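Local atomic coordinates of plasmin and fibronectin-binding protein A (Streptococcus pneumoniae, PDB entry 4MR0), a protein that acts as a surface adhesin and invasin of the pneumococcus, binding human fibronectin, plasmin, plasminogen and serum albumin. Residues Gly505-Val517 / Tyr529-Glu541. Numbering follows the deposited sequence.
Sequences GIVIEDSKGKITV and YISFIKSNANGKE
Two successive rungs of one face of a right-handed parallel beta-helix meet here, I506 pairing with I530 and I508 with F532. Strands 506-509 and 530-535 run 5° apart, their axes 4.7 Å from each other. I506 and I508 each use both N and O toward strand 530-535, I506 between Y529 O and S531 N, I508 between S531 O and I533 N. This is the parallel pattern, one residue bonding the neighbours on either side of its bridge partner; I508 N to S531 O is nearly straight (N-H...O 176°).

Inside the coil, I508 CG2 lies 3.8 Å from F532 CD1. I515 CD1, arriving from the opposite direction after the turn, comes 3.7 Å from F532 CE1. CG of F532 stands opposite its own backbone N (chi1 -171°), which swings the ring toward both isoleucines. Inward-pointing apolar side chains packed from coil to coil are characteristic of parallel beta-helices, and 506-509 belongs to the last annotated PbH1 repeat; Y560 meets F532 edge-to-face.

Where the ladder ends, D510 turns at positive phi while its N still bonds I533 O. A water bridges that same oxygen to S511 N. D510 OD1 accepts S535 OG at 2.9 Å through its syn lone pair, with a weak second bond from S535 N. On the outer face, V507 CG2 sits 4.1 Å from S531 CB.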
loop_
_atom_site.group_PDB
_atom_site.type_symbol
_atom_site.label_atom_id
_atom_site.label_comp_id
_atom_site.label_asym_id
_atom_site.label_seq_id
_atom_site.Cartn_x
_atom_site.Cartn_y
_atom_site.Cartn_z
ATOM N N GLY A 505 19.762 2.174 16.493
ATOM C CA GLY A 505 19.082 3.256 15.812
ATOM C C GLY A 505 19.074 2.995 14.320
ATOM O O GLY A 505 18.073 2.541 13.760
ATOM N N ILE A 506 20.204 3.270 13.679
ATOM C CA ILE A 506 20.347 3.075 12.245
ATOM C C ILE A 506 21.390 2.012 11.921
ATOM O O ILE A 506 22.483 2.001 12.491
ATOM C CB ILE A 506 20.770 4.388 11.547
ATOM C CG1 ILE A 506 19.677 5.441 11.724
ATOM C CG2 ILE A 506 21.050 4.133 10.066
ATOM C CD1 ILE A 506 20.134 6.857 11.410
ATOM N N VAL A 507 21.042 1.117 11.003
ATOM C CA VAL A 507 21.961 0.080 10.571
ATOM C C VAL A 507 22.118 0.182 9.064
ATOM O O VAL A 507 21.136 0.104 8.325
ATOM C CB VAL A 507 21.450 -1.344 10.908
ATOM C CG1 VAL A 507 22.399 -2.380 10.313
ATOM C CG2 VAL A 507 21.346 -1.529 12.417
ATOM N N ILE A 508 23.351 0.391 8.616
ATOM C CA ILE A 508 23.650 0.476 7.194
ATOM C C ILE A 508 24.587 -0.693 6.935
ATOM O O ILE A 508 25.720 -0.720 7.423
ATOM C CB ILE A 508 24.322 1.812 6.841
ATOM C CG1 ILE A 508 23.315 2.946 7.041
ATOM C CG2 ILE A 508 24.815 1.792 5.398
ATOM C CD1 ILE A 508 23.882 4.326 6.766
ATOM N N GLU A 509 24.097 -1.662 6.169
ATOM C CA GLU A 509 24.846 -2.875 5.894
ATOM C C GLU A 509 25.077 -3.187 4.426
ATOM O O GLU A 509 24.138 -3.221 3.636
ATOM C CB GLU A 509 24.118 -4.051 6.549
ATOM C CG GLU A 509 24.771 -5.403 6.350
ATOM C CD GLU A 509 23.989 -6.521 7.026
ATOM O OE1 GLU A 509 23.135 -6.218 7.893
ATOM O OE2 GLU A 509 24.240 -7.700 6.698
ATOM N N ASP A 510 26.337 -3.427 4.075
ATOM C CA ASP A 510 26.711 -3.785 2.707
ATOM C C ASP A 510 26.351 -2.784 1.621
ATOM O O ASP A 510 26.175 -3.165 0.464
ATOM C CB ASP A 510 26.101 -5.139 2.345
ATOM C CG ASP A 510 26.859 -6.297 2.949
ATOM O OD1 ASP A 510 27.975 -6.585 2.464
ATOM O OD2 ASP A 510 26.345 -6.913 3.910
ATOM N N SER A 511 26.248 -1.511 1.979
ATOM C CA SER A 511 25.914 -0.491 0.996
ATOM C C SER A 511 27.179 0.025 0.318
ATOM O O SER A 511 28.249 0.065 0.926
ATOM C CB SER A 511 25.145 0.647 1.667
ATOM O OG SER A 511 23.925 0.155 2.204
ATOM N N LYS A 512 27.054 0.407 -0.948
ATOM C CA LYS A 512 28.192 0.889 -1.722
ATOM C C LYS A 512 27.933 2.272 -2.311
ATOM O O LYS A 512 26.862 2.851 -2.127
ATOM C CB LYS A 512 28.503 -0.111 -2.846
ATOM C CG LYS A 512 28.870 -1.505 -2.327
ATOM C CD LYS A 512 28.431 -2.639 -3.260
ATOM C CE LYS A 512 29.396 -2.866 -4.423
ATOM N NZ LYS A 512 29.023 -4.097 -5.189
ATOM N N GLY A 513 28.924 2.800 -3.020
ATOM C CA GLY A 513 28.774 4.108 -3.623
ATOM C C GLY A 513 28.671 5.229 -2.606
ATOM O O GLY A 513 29.132 5.103 -1.470
ATOM N N LYS A 514 28.043 6.327 -3.014
ATOM C CA LYS A 514 27.895 7.492 -2.153
ATOM C C LYS A 514 26.936 7.316 -0.980
ATOM O O LYS A 514 25.750 7.011 -1.152
ATOM C CB LYS A 514 27.473 8.707 -2.984
ATOM C CG LYS A 514 27.482 10.003 -2.189
ATOM C CD LYS A 514 27.376 11.215 -3.090
ATOM C CE LYS A 514 27.559 12.488 -2.286
ATOM N NZ LYS A 514 28.846 12.469 -1.526
ATOM N N ILE A 515 27.470 7.523 0.217
ATOM C CA ILE A 515 26.700 7.406 1.445
ATOM C C ILE A 515 26.870 8.678 2.275
ATOM O O ILE A 515 27.987 9.188 2.436
ATOM C CB ILE A 515 27.168 6.195 2.262
ATOM C CG1 ILE A 515 26.933 4.914 1.448
ATOM C CG2 ILE A 515 26.432 6.144 3.598
ATOM C CD1 ILE A 515 27.358 3.638 2.148
ATOM N N THR A 516 25.756 9.191 2.790
ATOM C CA THR A 516 25.764 10.405 3.597
ATOM C C THR A 516 24.816 10.229 4.769
ATOM O O THR A 516 23.621 10.022 4.581
ATOM C CB THR A 516 25.290 11.632 2.787
ATOM O OG1 THR A 516 26.019 11.711 1.561
ATOM C CG2 THR A 516 25.525 12.914 3.582
ATOM N N VAL A 517 25.360 10.295 5.977
ATOM C CA VAL A 517 24.566 10.157 7.191
ATOM C C VAL A 517 24.894 11.388 8.020
ATOM O O VAL A 517 25.962 11.470 8.623
ATOM C CB VAL A 517 24.950 8.876 7.954
ATOM C CG1 VAL A 517 24.113 8.749 9.220
ATOM C CG2 VAL A 517 24.733 7.664 7.060
ATOM N N TYR A 529 23.872 3.495 18.242
ATOM C CA TYR A 529 23.089 4.493 17.522
ATOM C C TYR A 529 23.191 4.257 16.016
ATOM O O TYR A 529 22.183 4.218 15.309
ATOM C CB TYR A 529 23.600 5.907 17.829
ATOM C CG TYR A 529 23.379 6.397 19.246
ATOM C CD1 TYR A 529 22.700 5.621 20.187
ATOM C CD2 TYR A 529 23.834 7.657 19.637
ATOM C CE1 TYR A 529 22.478 6.095 21.484
ATOM C CE2 TYR A 529 23.619 8.139 20.923
ATOM C CZ TYR A 529 22.939 7.357 21.841
ATOM O OH TYR A 529 22.701 7.849 23.103
ATOM N N ILE A 530 24.422 4.107 15.538
ATOM C CA ILE A 530 24.689 3.897 14.120
ATOM C C ILE A 530 25.639 2.724 13.904
ATOM O O ILE A 530 26.696 2.643 14.529
ATOM C CB ILE A 530 25.335 5.155 13.490
ATOM C CG1 ILE A 530 24.452 6.377 13.743
ATOM C CG2 ILE A 530 25.549 4.945 11.996
ATOM C CD1 ILE A 530 25.105 7.694 13.366
ATOM N N SER A 531 25.251 1.815 13.018
ATOM C CA SER A 531 26.067 0.655 12.685
ATOM C C SER A 531 26.345 0.690 11.185
ATOM O O SER A 531 25.428 0.565 10.374
ATOM C CB SER A 531 25.333 -0.641 13.037
ATOM O OG SER A 531 25.005 -0.684 14.411
ATOM N N PHE A 532 27.611 0.874 10.824
ATOM C CA PHE A 532 28.028 0.929 9.425
ATOM C C PHE A 532 28.822 -0.351 9.194
ATOM O O PHE A 532 30.011 -0.432 9.517
ATOM C CB PHE A 532 28.887 2.177 9.201
ATOM C CG PHE A 532 29.209 2.459 7.762
ATOM C CD1 PHE A 532 28.379 2.012 6.739
ATOM C CD2 PHE A 532 30.324 3.225 7.433
ATOM C CE1 PHE A 532 28.654 2.324 5.408
ATOM C CE2 PHE A 532 30.608 3.546 6.104
ATOM C CZ PHE A 532 29.770 3.093 5.089
ATOM N N ILE A 533 28.148 -1.343 8.621
ATOM C CA ILE A 533 28.721 -2.665 8.394
ATOM C C ILE A 533 28.939 -3.110 6.951
ATOM O O ILE A 533 28.147 -2.805 6.064
ATOM C CB ILE A 533 27.824 -3.724 9.054
ATOM C CG1 ILE A 533 27.734 -3.467 10.558
ATOM C CG2 ILE A 533 28.348 -5.107 8.761
ATOM C CD1 ILE A 533 26.605 -4.220 11.227
ATOM N N LYS A 534 30.016 -3.859 6.739
ATOM C CA LYS A 534 30.326 -4.412 5.430
ATOM C C LYS A 534 30.666 -5.880 5.661
ATOM O O LYS A 534 31.103 -6.257 6.747
ATOM C CB LYS A 534 31.518 -3.702 4.787
ATOM C CG LYS A 534 32.832 -3.925 5.511
ATOM C CD LYS A 534 34.013 -3.490 4.657
ATOM C CE LYS A 534 35.329 -3.773 5.363
ATOM N NZ LYS A 534 36.500 -3.434 4.507
ATOM N N SER A 535 30.457 -6.714 4.653
ATOM C CA SER A 535 30.756 -8.126 4.801
ATOM C C SER A 535 31.641 -8.600 3.667
ATOM O O SER A 535 31.697 -7.982 2.606
ATOM C CB SER A 535 29.468 -8.954 4.801
ATOM O OG SER A 535 28.963 -9.100 3.485
ATOM N N ASN A 536 32.341 -9.700 3.909
ATOM C CA ASN A 536 33.201 -10.307 2.906
ATOM C C ASN A 536 32.460 -11.570 2.494
ATOM O O ASN A 536 31.377 -11.846 3.005
ATOM C CB ASN A 536 34.561 -10.668 3.501
ATOM C CG ASN A 536 34.441 -11.438 4.806
ATOM O OD1 ASN A 536 34.427 -10.850 5.893
ATOM N ND2 ASN A 536 34.340 -12.761 4.704
ATOM N N ALA A 537 33.039 -12.341 1.582
ATOM C CA ALA A 537 32.393 -13.559 1.105
ATOM C C ALA A 537 32.015 -14.560 2.199
ATOM O O ALA A 537 31.280 -15.531 1.933
ATOM C CB ALA A 537 33.275 -14.239 0.072
ATOM N N ASN A 538 32.466 -14.322 3.430
ATOM C CA ASN A 538 32.158 -15.271 4.502
ATOM C C ASN A 538 31.733 -14.698 5.867
ATOM O O ASN A 538 31.097 -15.395 6.647
ATOM C CB ASN A 538 33.365 -16.182 4.714
ATOM C CG ASN A 538 33.805 -16.860 3.435
ATOM O OD1 ASN A 538 35.002 -16.941 3.129
ATOM N ND2 ASN A 538 32.831 -17.354 2.673
ATOM N N GLY A 539 32.055 -13.432 6.149
ATOM C CA GLY A 539 31.746 -12.852 7.454
ATOM C C GLY A 539 31.424 -11.373 7.503
ATOM O O GLY A 539 31.123 -10.787 6.481
ATOM N N LYS A 540 31.538 -10.763 8.681
ATOM C CA LYS A 540 31.173 -9.362 8.847
ATOM C C LYS A 540 32.155 -8.517 9.627
ATOM O O LYS A 540 32.764 -8.995 10.568
ATOM C CB LYS A 540 29.802 -9.297 9.526
ATOM C CG LYS A 540 28.929 -8.188 9.002
ATOM C CD LYS A 540 27.443 -8.399 9.283
ATOM C CE LYS A 540 27.172 -8.532 10.765
ATOM N NZ LYS A 540 25.737 -8.828 11.051
ATOM N N GLU A 541 32.277 -7.253 9.227
ATOM C CA GLU A 541 33.161 -6.288 9.869
ATOM C C GLU A 541 32.740 -4.857 9.532
ATOM O O GLU A 541 32.131 -4.605 8.490
ATOM C CB GLU A 541 34.610 -6.527 9.439
ATOM C CG GLU A 541 34.921 -6.244 7.974
ATOM C CD GLU A 541 36.364 -6.550 7.614
ATOM O OE1 GLU A 541 37.279 -6.023 8.283
ATOM O OE2 GLU A 541 36.579 -7.312 6.650
HETATM O O HOH W 1 27.547 -0.464 4.514
#